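Local coordinates for protein tryptophan halogenase superfamily (Brevundimonas sp. BAL3, PDB 6FRL) that catalyses flavin-dependent halogenation, probably of aromatic substrates, and prefers bromination over chlorination, at residues 8-16 / 368-376. Sequence-based numbering, arbitrary orientation.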
ATOM      1  N   ASP B   8     -32.806  -2.367 -17.201  1.00 60.07           N
ATOM      2  CA  ASP B   8     -31.393  -1.868 -16.990  1.00 61.58           C
ATOM      3  C   ASP B   8     -31.193  -1.189 -15.614  1.00 51.39           C
ATOM      4  O   ASP B   8     -31.717  -0.076 -15.363  1.00 49.19           O
ATOM      5  CB  ASP B   8     -30.990  -0.888 -18.093  1.00 67.63           C
ATOM      6  CG  ASP B   8     -29.493  -0.903 -18.385  1.00 76.94           C
ATOM      7  OD1 ASP B   8     -28.669  -1.242 -17.516  1.00 85.72           O
ATOM      8  OD2 ASP B   8     -29.122  -0.578 -19.528  1.00 86.86           O
ATOM      9  N   PRO B   9     -30.419  -1.841 -14.717  1.00 43.71           N
ATOM     10  CA  PRO B   9     -30.288  -1.260 -13.371  1.00 40.92           C
ATOM     11  C   PRO B   9     -29.440   0.048 -13.298  1.00 39.76           C
ATOM     12  O   PRO B   9     -29.497   0.733 -12.314  1.00 36.34           O
ATOM     13  CB  PRO B   9     -29.682  -2.397 -12.550  1.00 39.40           C
ATOM     14  CG  PRO B   9     -29.108  -3.357 -13.542  1.00 39.69           C
ATOM     15  CD  PRO B   9     -29.471  -2.950 -14.924  1.00 41.08           C
ATOM     16  N   ARG B  10     -28.633   0.336 -14.318  1.00 41.75           N
ATOM     17  CA  ARG B  10     -28.034   1.650 -14.616  1.00 43.45           C
ATOM     18  C   ARG B  10     -28.593   2.882 -13.862  1.00 39.83           C
ATOM     19  O   ARG B  10     -29.797   3.169 -13.924  1.00 38.70           O
ATOM     20  CB  ARG B  10     -28.191   1.898 -16.142  1.00 53.73           C
ATOM     21  CG  ARG B  10     -27.178   2.834 -16.773  1.00 68.28           C
ATOM     22  CD  ARG B  10     -27.508   3.150 -18.250  1.00 75.42           C
ATOM     23  NE  ARG B  10     -27.298   2.036 -19.184  1.00 84.45           N
ATOM     24  CZ  ARG B  10     -26.113   1.508 -19.507  1.00 92.49           C
ATOM     25  NH1 ARG B  10     -24.976   1.966 -18.974  1.00 99.95           N
ATOM     26  NH2 ARG B  10     -26.049   0.495 -20.374  1.00 90.19           N
ATOM     27  N   ILE B  11     -27.711   3.614 -13.170  1.00 35.48           N
ATOM     28  CA  ILE B  11     -28.049   4.965 -12.641  1.00 35.05           C
ATOM     29  C   ILE B  11     -28.331   5.912 -13.837  1.00 34.18           C
ATOM     30  O   ILE B  11     -27.508   6.031 -14.760  1.00 34.76           O
ATOM     31  CB  ILE B  11     -26.905   5.588 -11.761  1.00 34.30           C
ATOM     32  CG1 ILE B  11     -26.553   4.711 -10.544  1.00 34.72           C
ATOM     33  CG2 ILE B  11     -27.261   6.994 -11.284  1.00 31.57           C
ATOM     34  CD1 ILE B  11     -27.606   4.665  -9.463  1.00 36.18           C
ATOM     35  N   ARG B  12     -29.484   6.562 -13.824  1.00 32.03           N
ATOM     36  CA  ARG B  12     -29.886   7.482 -14.908  1.00 33.52           C
ATOM     37  C   ARG B  12     -29.680   8.963 -14.587  1.00 31.92           C
ATOM     38  O   ARG B  12     -29.716   9.794 -15.479  1.00 32.87           O
ATOM     39  CB  ARG B  12     -31.377   7.250 -15.250  1.00 34.68           C
ATOM     40  CG  ARG B  12     -31.715   5.802 -15.628  1.00 35.95           C
ATOM     41  CD  ARG B  12     -33.176   5.497 -15.428  1.00 36.61           C
ATOM     42  NE  ARG B  12     -33.591   5.594 -14.023  1.00 41.25           N
ATOM     43  CZ  ARG B  12     -34.836   5.408 -13.581  1.00 44.39           C
ATOM     44  NH1 ARG B  12     -35.827   5.079 -14.424  1.00 41.74           N
ATOM     45  NH2 ARG B  12     -35.105   5.536 -12.287  1.00 46.27           N
ATOM     46  N   SER B  13     -29.510   9.296 -13.317  1.00 30.26           N
ATOM     47  CA  SER B  13     -29.493  10.679 -12.904  1.00 30.61           C
ATOM     48  C   SER B  13     -28.769  10.845 -11.561  1.00 31.81           C
ATOM     49  O   SER B  13     -28.801   9.930 -10.705  1.00 32.89           O
ATOM     50  CB  SER B  13     -30.915  11.207 -12.788  1.00 32.28           C
ATOM     51  OG  SER B  13     -31.700  10.433 -11.871  1.00 33.67           O
ATOM     52  N   VAL B  14     -28.122  12.004 -11.395  1.00 28.62           N
ATOM     53  CA  VAL B  14     -27.366  12.320 -10.193  1.00 29.36           C
ATOM     54  C   VAL B  14     -27.720  13.734  -9.771  1.00 31.15           C
ATOM     55  O   VAL B  14     -27.657  14.680 -10.592  1.00 33.14           O
ATOM     56  CB  VAL B  14     -25.842  12.232 -10.405  1.00 28.23           C
ATOM     57  CG1 VAL B  14     -25.088  12.622  -9.114  1.00 29.46           C
ATOM     58  CG2 VAL B  14     -25.455  10.834 -10.876  1.00 27.33           C
ATOM     59  N   VAL B  15     -28.072  13.881  -8.500  1.00 27.85           N
ATOM     60  CA  VAL B  15     -28.461  15.177  -7.976  1.00 29.01           C
ATOM     61  C   VAL B  15     -27.497  15.556  -6.865  1.00 28.12           C
ATOM     62  O   VAL B  15     -27.396  14.853  -5.865  1.00 28.67           O
ATOM     63  CB  VAL B  15     -29.915  15.171  -7.421  1.00 29.70           C
ATOM     64  CG1 VAL B  15     -30.299  16.554  -6.869  1.00 29.78           C
ATOM     65  CG2 VAL B  15     -30.901  14.725  -8.501  1.00 29.21           C
ATOM     66  N   ILE B  16     -26.826  16.681  -7.033  1.00 26.27           N
ATOM     67  CA  ILE B  16     -25.808  17.104  -6.113  1.00 26.41           C
ATOM     68  C   ILE B  16     -26.447  18.222  -5.320  1.00 26.47           C
ATOM     69  O   ILE B  16     -26.816  19.254  -5.893  1.00 24.59           O
ATOM     70  CB  ILE B  16     -24.548  17.602  -6.887  1.00 27.42           C
ATOM     71  CG1 ILE B  16     -23.921  16.453  -7.669  1.00 27.94           C
ATOM     72  CG2 ILE B  16     -23.519  18.190  -5.942  1.00 27.34           C
ATOM     73  CD1 ILE B  16     -22.896  16.885  -8.664  1.00 30.79           C
ATOM     74  N   LEU B 368     -16.096   2.940  -7.036  1.00 29.51           N
ATOM     75  CA  LEU B 368     -17.177   2.106  -6.511  1.00 30.88           C
ATOM     76  C   LEU B 368     -18.540   2.580  -6.990  1.00 32.00           C
ATOM     77  O   LEU B 368     -19.539   2.273  -6.341  1.00 39.51           O
ATOM     78  CB  LEU B 368     -17.136   2.069  -4.965  1.00 30.05           C
ATOM     79  CG  LEU B 368     -15.847   1.551  -4.317  1.00 30.22           C
ATOM     80  CD1 LEU B 368     -15.788   1.864  -2.826  1.00 28.54           C
ATOM     81  CD2 LEU B 368     -15.688   0.054  -4.533  1.00 29.23           C
ATOM     82  N   PHE B 369     -18.612   3.290  -8.122  1.00 31.63           N
ATOM     83  CA  PHE B 369     -19.914   3.811  -8.627  1.00 30.27           C
ATOM     84  C   PHE B 369     -20.970   2.718  -8.688  1.00 29.02           C
ATOM     85  O   PHE B 369     -20.709   1.641  -9.211  1.00 28.67           O
ATOM     86  CB  PHE B 369     -19.824   4.511 -10.001  1.00 26.74           C
ATOM     87  CG  PHE B 369     -20.925   5.524 -10.238  1.00 25.23           C
ATOM     88  CD1 PHE B 369     -20.817   6.802  -9.737  1.00 24.97           C
ATOM     89  CD2 PHE B 369     -22.060   5.193 -10.970  1.00 25.57           C
ATOM     90  CE1 PHE B 369     -21.814   7.742  -9.946  1.00 25.76           C
ATOM     91  CE2 PHE B 369     -23.066   6.116 -11.180  1.00 26.26           C
ATOM     92  CZ  PHE B 369     -22.959   7.389 -10.662  1.00 26.19           C
ATOM     93  N   PRO B 370     -22.137   2.983  -8.123  1.00 29.07           N
ATOM     94  CA  PRO B 370     -23.125   1.929  -7.993  1.00 31.30           C
ATOM     95  C   PRO B 370     -24.095   1.847  -9.182  1.00 31.52           C
ATOM     96  O   PRO B 370     -24.065   2.695 -10.074  1.00 34.62           O
ATOM     97  CB  PRO B 370     -23.908   2.387  -6.750  1.00 32.65           C
ATOM     98  CG  PRO B 370     -23.966   3.876  -6.917  1.00 31.18           C
ATOM     99  CD  PRO B 370     -22.633   4.260  -7.557  1.00 29.43           C
ATOM    100  N   ASP B 371     -24.934   0.810  -9.163  1.00 32.34           N
ATOM    101  CA  ASP B 371     -26.193   0.785  -9.883  1.00 31.92           C
ATOM    102  C   ASP B 371     -27.389   0.922  -8.888  1.00 32.58           C
ATOM    103  O   ASP B 371     -27.201   1.150  -7.669  1.00 30.18           O
ATOM    104  CB  ASP B 371     -26.298  -0.440 -10.804  1.00 34.49           C
ATOM    105  CG  ASP B 371     -26.488  -1.752 -10.062  1.00 36.57           C
ATOM    106  OD1 ASP B 371     -26.902  -1.789  -8.855  1.00 41.78           O
ATOM    107  OD2 ASP B 371     -26.191  -2.765 -10.712  1.00 36.49           O
ATOM    108  N   ARG B 372     -28.611   0.819  -9.424  1.00 33.72           N
ATOM    109  CA  ARG B 372     -29.820   1.142  -8.683  1.00 35.31           C
ATOM    110  C   ARG B 372     -30.212   0.125  -7.638  1.00 33.39           C
ATOM    111  O   ARG B 372     -31.101   0.425  -6.839  1.00 29.06           O
ATOM    112  CB  ARG B 372     -30.980   1.394  -9.631  1.00 38.61           C
ATOM    113  CG  ARG B 372     -30.829   2.710 -10.396  1.00 41.39           C
ATOM    114  CD  ARG B 372     -31.792   2.792 -11.556  1.00 40.04           C
ATOM    115  NE  ARG B 372     -33.151   2.582 -11.120  1.00 40.57           N
ATOM    116  CZ  ARG B 372     -34.184   2.361 -11.930  1.00 46.40           C
ATOM    117  NH1 ARG B 372     -34.031   2.333 -13.239  1.00 49.82           N
ATOM    118  NH2 ARG B 372     -35.394   2.173 -11.422  1.00 50.79           N
ATOM    119  N   ARG B 373     -29.559  -1.040  -7.652  1.00 32.73           N
ATOM    120  CA  ARG B 373     -29.674  -2.034  -6.580  1.00 37.42           C
ATOM    121  C   ARG B 373     -28.899  -1.662  -5.320  1.00 36.08           C
ATOM    122  O   ARG B 373     -29.172  -2.226  -4.258  1.00 31.90           O
ATOM    123  CB  ARG B 373     -29.200  -3.433  -7.041  1.00 44.23           C
ATOM    124  CG  ARG B 373     -29.945  -3.994  -8.240  1.00 48.46           C
ATOM    125  CD  ARG B 373     -29.659  -5.486  -8.429  1.00 55.70           C
ATOM    126  NE  ARG B 373     -28.237  -5.849  -8.466  1.00 63.41           N
ATOM    127  CZ  ARG B 373     -27.380  -5.571  -9.460  1.00 64.75           C
ATOM    128  NH1 ARG B 373     -27.759  -4.865 -10.520  1.00 62.95           N
ATOM    129  NH2 ARG B 373     -26.110  -5.977  -9.376  1.00 64.23           N
ATOM    130  N   PHE B 374     -27.913  -0.762  -5.438  1.00 33.57           N
ATOM    131  CA  PHE B 374     -27.128  -0.283  -4.293  1.00 30.19           C
ATOM    132  C   PHE B 374     -26.656  -1.436  -3.389  1.00 26.21           C
ATOM    133  O   PHE B 374     -26.919  -1.481  -2.164  1.00 24.19           O
ATOM    134  CB  PHE B 374     -27.911   0.809  -3.531  1.00 31.81           C
ATOM    135  CG  PHE B 374     -27.915   2.141  -4.226  1.00 32.77           C
ATOM    136  CD1 PHE B 374     -28.908   2.452  -5.170  1.00 32.46           C
ATOM    137  CD2 PHE B 374     -26.908   3.084  -3.970  1.00 32.05           C
ATOM    138  CE1 PHE B 374     -28.906   3.676  -5.836  1.00 31.66           C
ATOM    139  CE2 PHE B 374     -26.896   4.313  -4.632  1.00 32.45           C
ATOM    140  CZ  PHE B 374     -27.900   4.601  -5.581  1.00 33.96           C
ATOM    141  N   ALA B 375     -25.946  -2.366  -4.025  1.00 23.58           N
ATOM    142  CA  ALA B 375     -25.419  -3.554  -3.371  1.00 24.35           C
ATOM    143  C   ALA B 375     -24.633  -3.211  -2.096  1.00 26.57           C
ATOM    144  O   ALA B 375     -23.736  -2.357  -2.099  1.00 29.01           O
ATOM    145  CB  ALA B 375     -24.559  -4.316  -4.333  1.00 24.09           C
ATOM    146  N   GLN B 376     -24.991  -3.886  -1.009  1.00 28.66           N
ATOM    147  CA  GLN B 376     -24.486  -3.584   0.330  1.00 27.45           C
ATOM    148  C   GLN B 376     -22.966  -3.640   0.438  1.00 26.08           C
ATOM    149  O   GLN B 376     -22.399  -2.804   1.133  1.00 24.77           O
ATOM    150  CB  GLN B 376     -25.145  -4.499   1.409  1.00 26.35           C
ATOM    151  CG  GLN B 376     -24.932  -4.078   2.874  1.00 25.60           C
ATOM    152  CD  GLN B 376     -25.351  -2.651   3.192  1.00 24.79           C
ATOM    153  OE1 GLN B 376     -26.474  -2.299   2.971  1.00 29.04           O
ATOM    154  NE2 GLN B 376     -24.449  -1.839   3.716  1.00 24.89           N
TER
HETATM  155  O   HOH W   1     -25.140   2.638 -12.818  1.00 31.54           O
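The N-terminal lead-in to strand 13-17, the first strand of what is probably the Rossmann-type, flavin-binding part of the fold, as in this family, meets the Asp371-Phe374 type I turn through Pro9, Ile11 and Arg12. Arg372 N donates to Pro9 O at 3.0 Å. A water links Ile11 N to Pro370 O. Beside it, Ile11 reaches in with its CG1 branch, which is anti to the carbonyl carbon (chi1 -59°). Ile11 CG1 lies 3.8 Å from Phe369 CE2, and Ile11 CD1 lies 3.9 Å from Phe374 CZ. Val14 CG2 meets the Phe369 ring at its edge.

The guanidinium groups of Arg12 and Arg372 stack face to face. Their planes are 6° apart and their centres 3.5 Å. Asp218 forms a salt bridge with Arg12 NE and also touches Arg372, which probably offsets the like charges. Asp371 OD1 accepts from Arg373 N in an Asx turn, while its OD2 forms a salt bridge with Arg373 NH1. Arg373 NH1 packs against Pro9 CG at 3.6 Å. Arg373 also forms a salt bridge with Asp462 of the second subunit.

Ile11, Phe369 and Phe374 all rest on Leu219 of strand 219-222. Loop 368-376 joins helices 354-367 and 376-402.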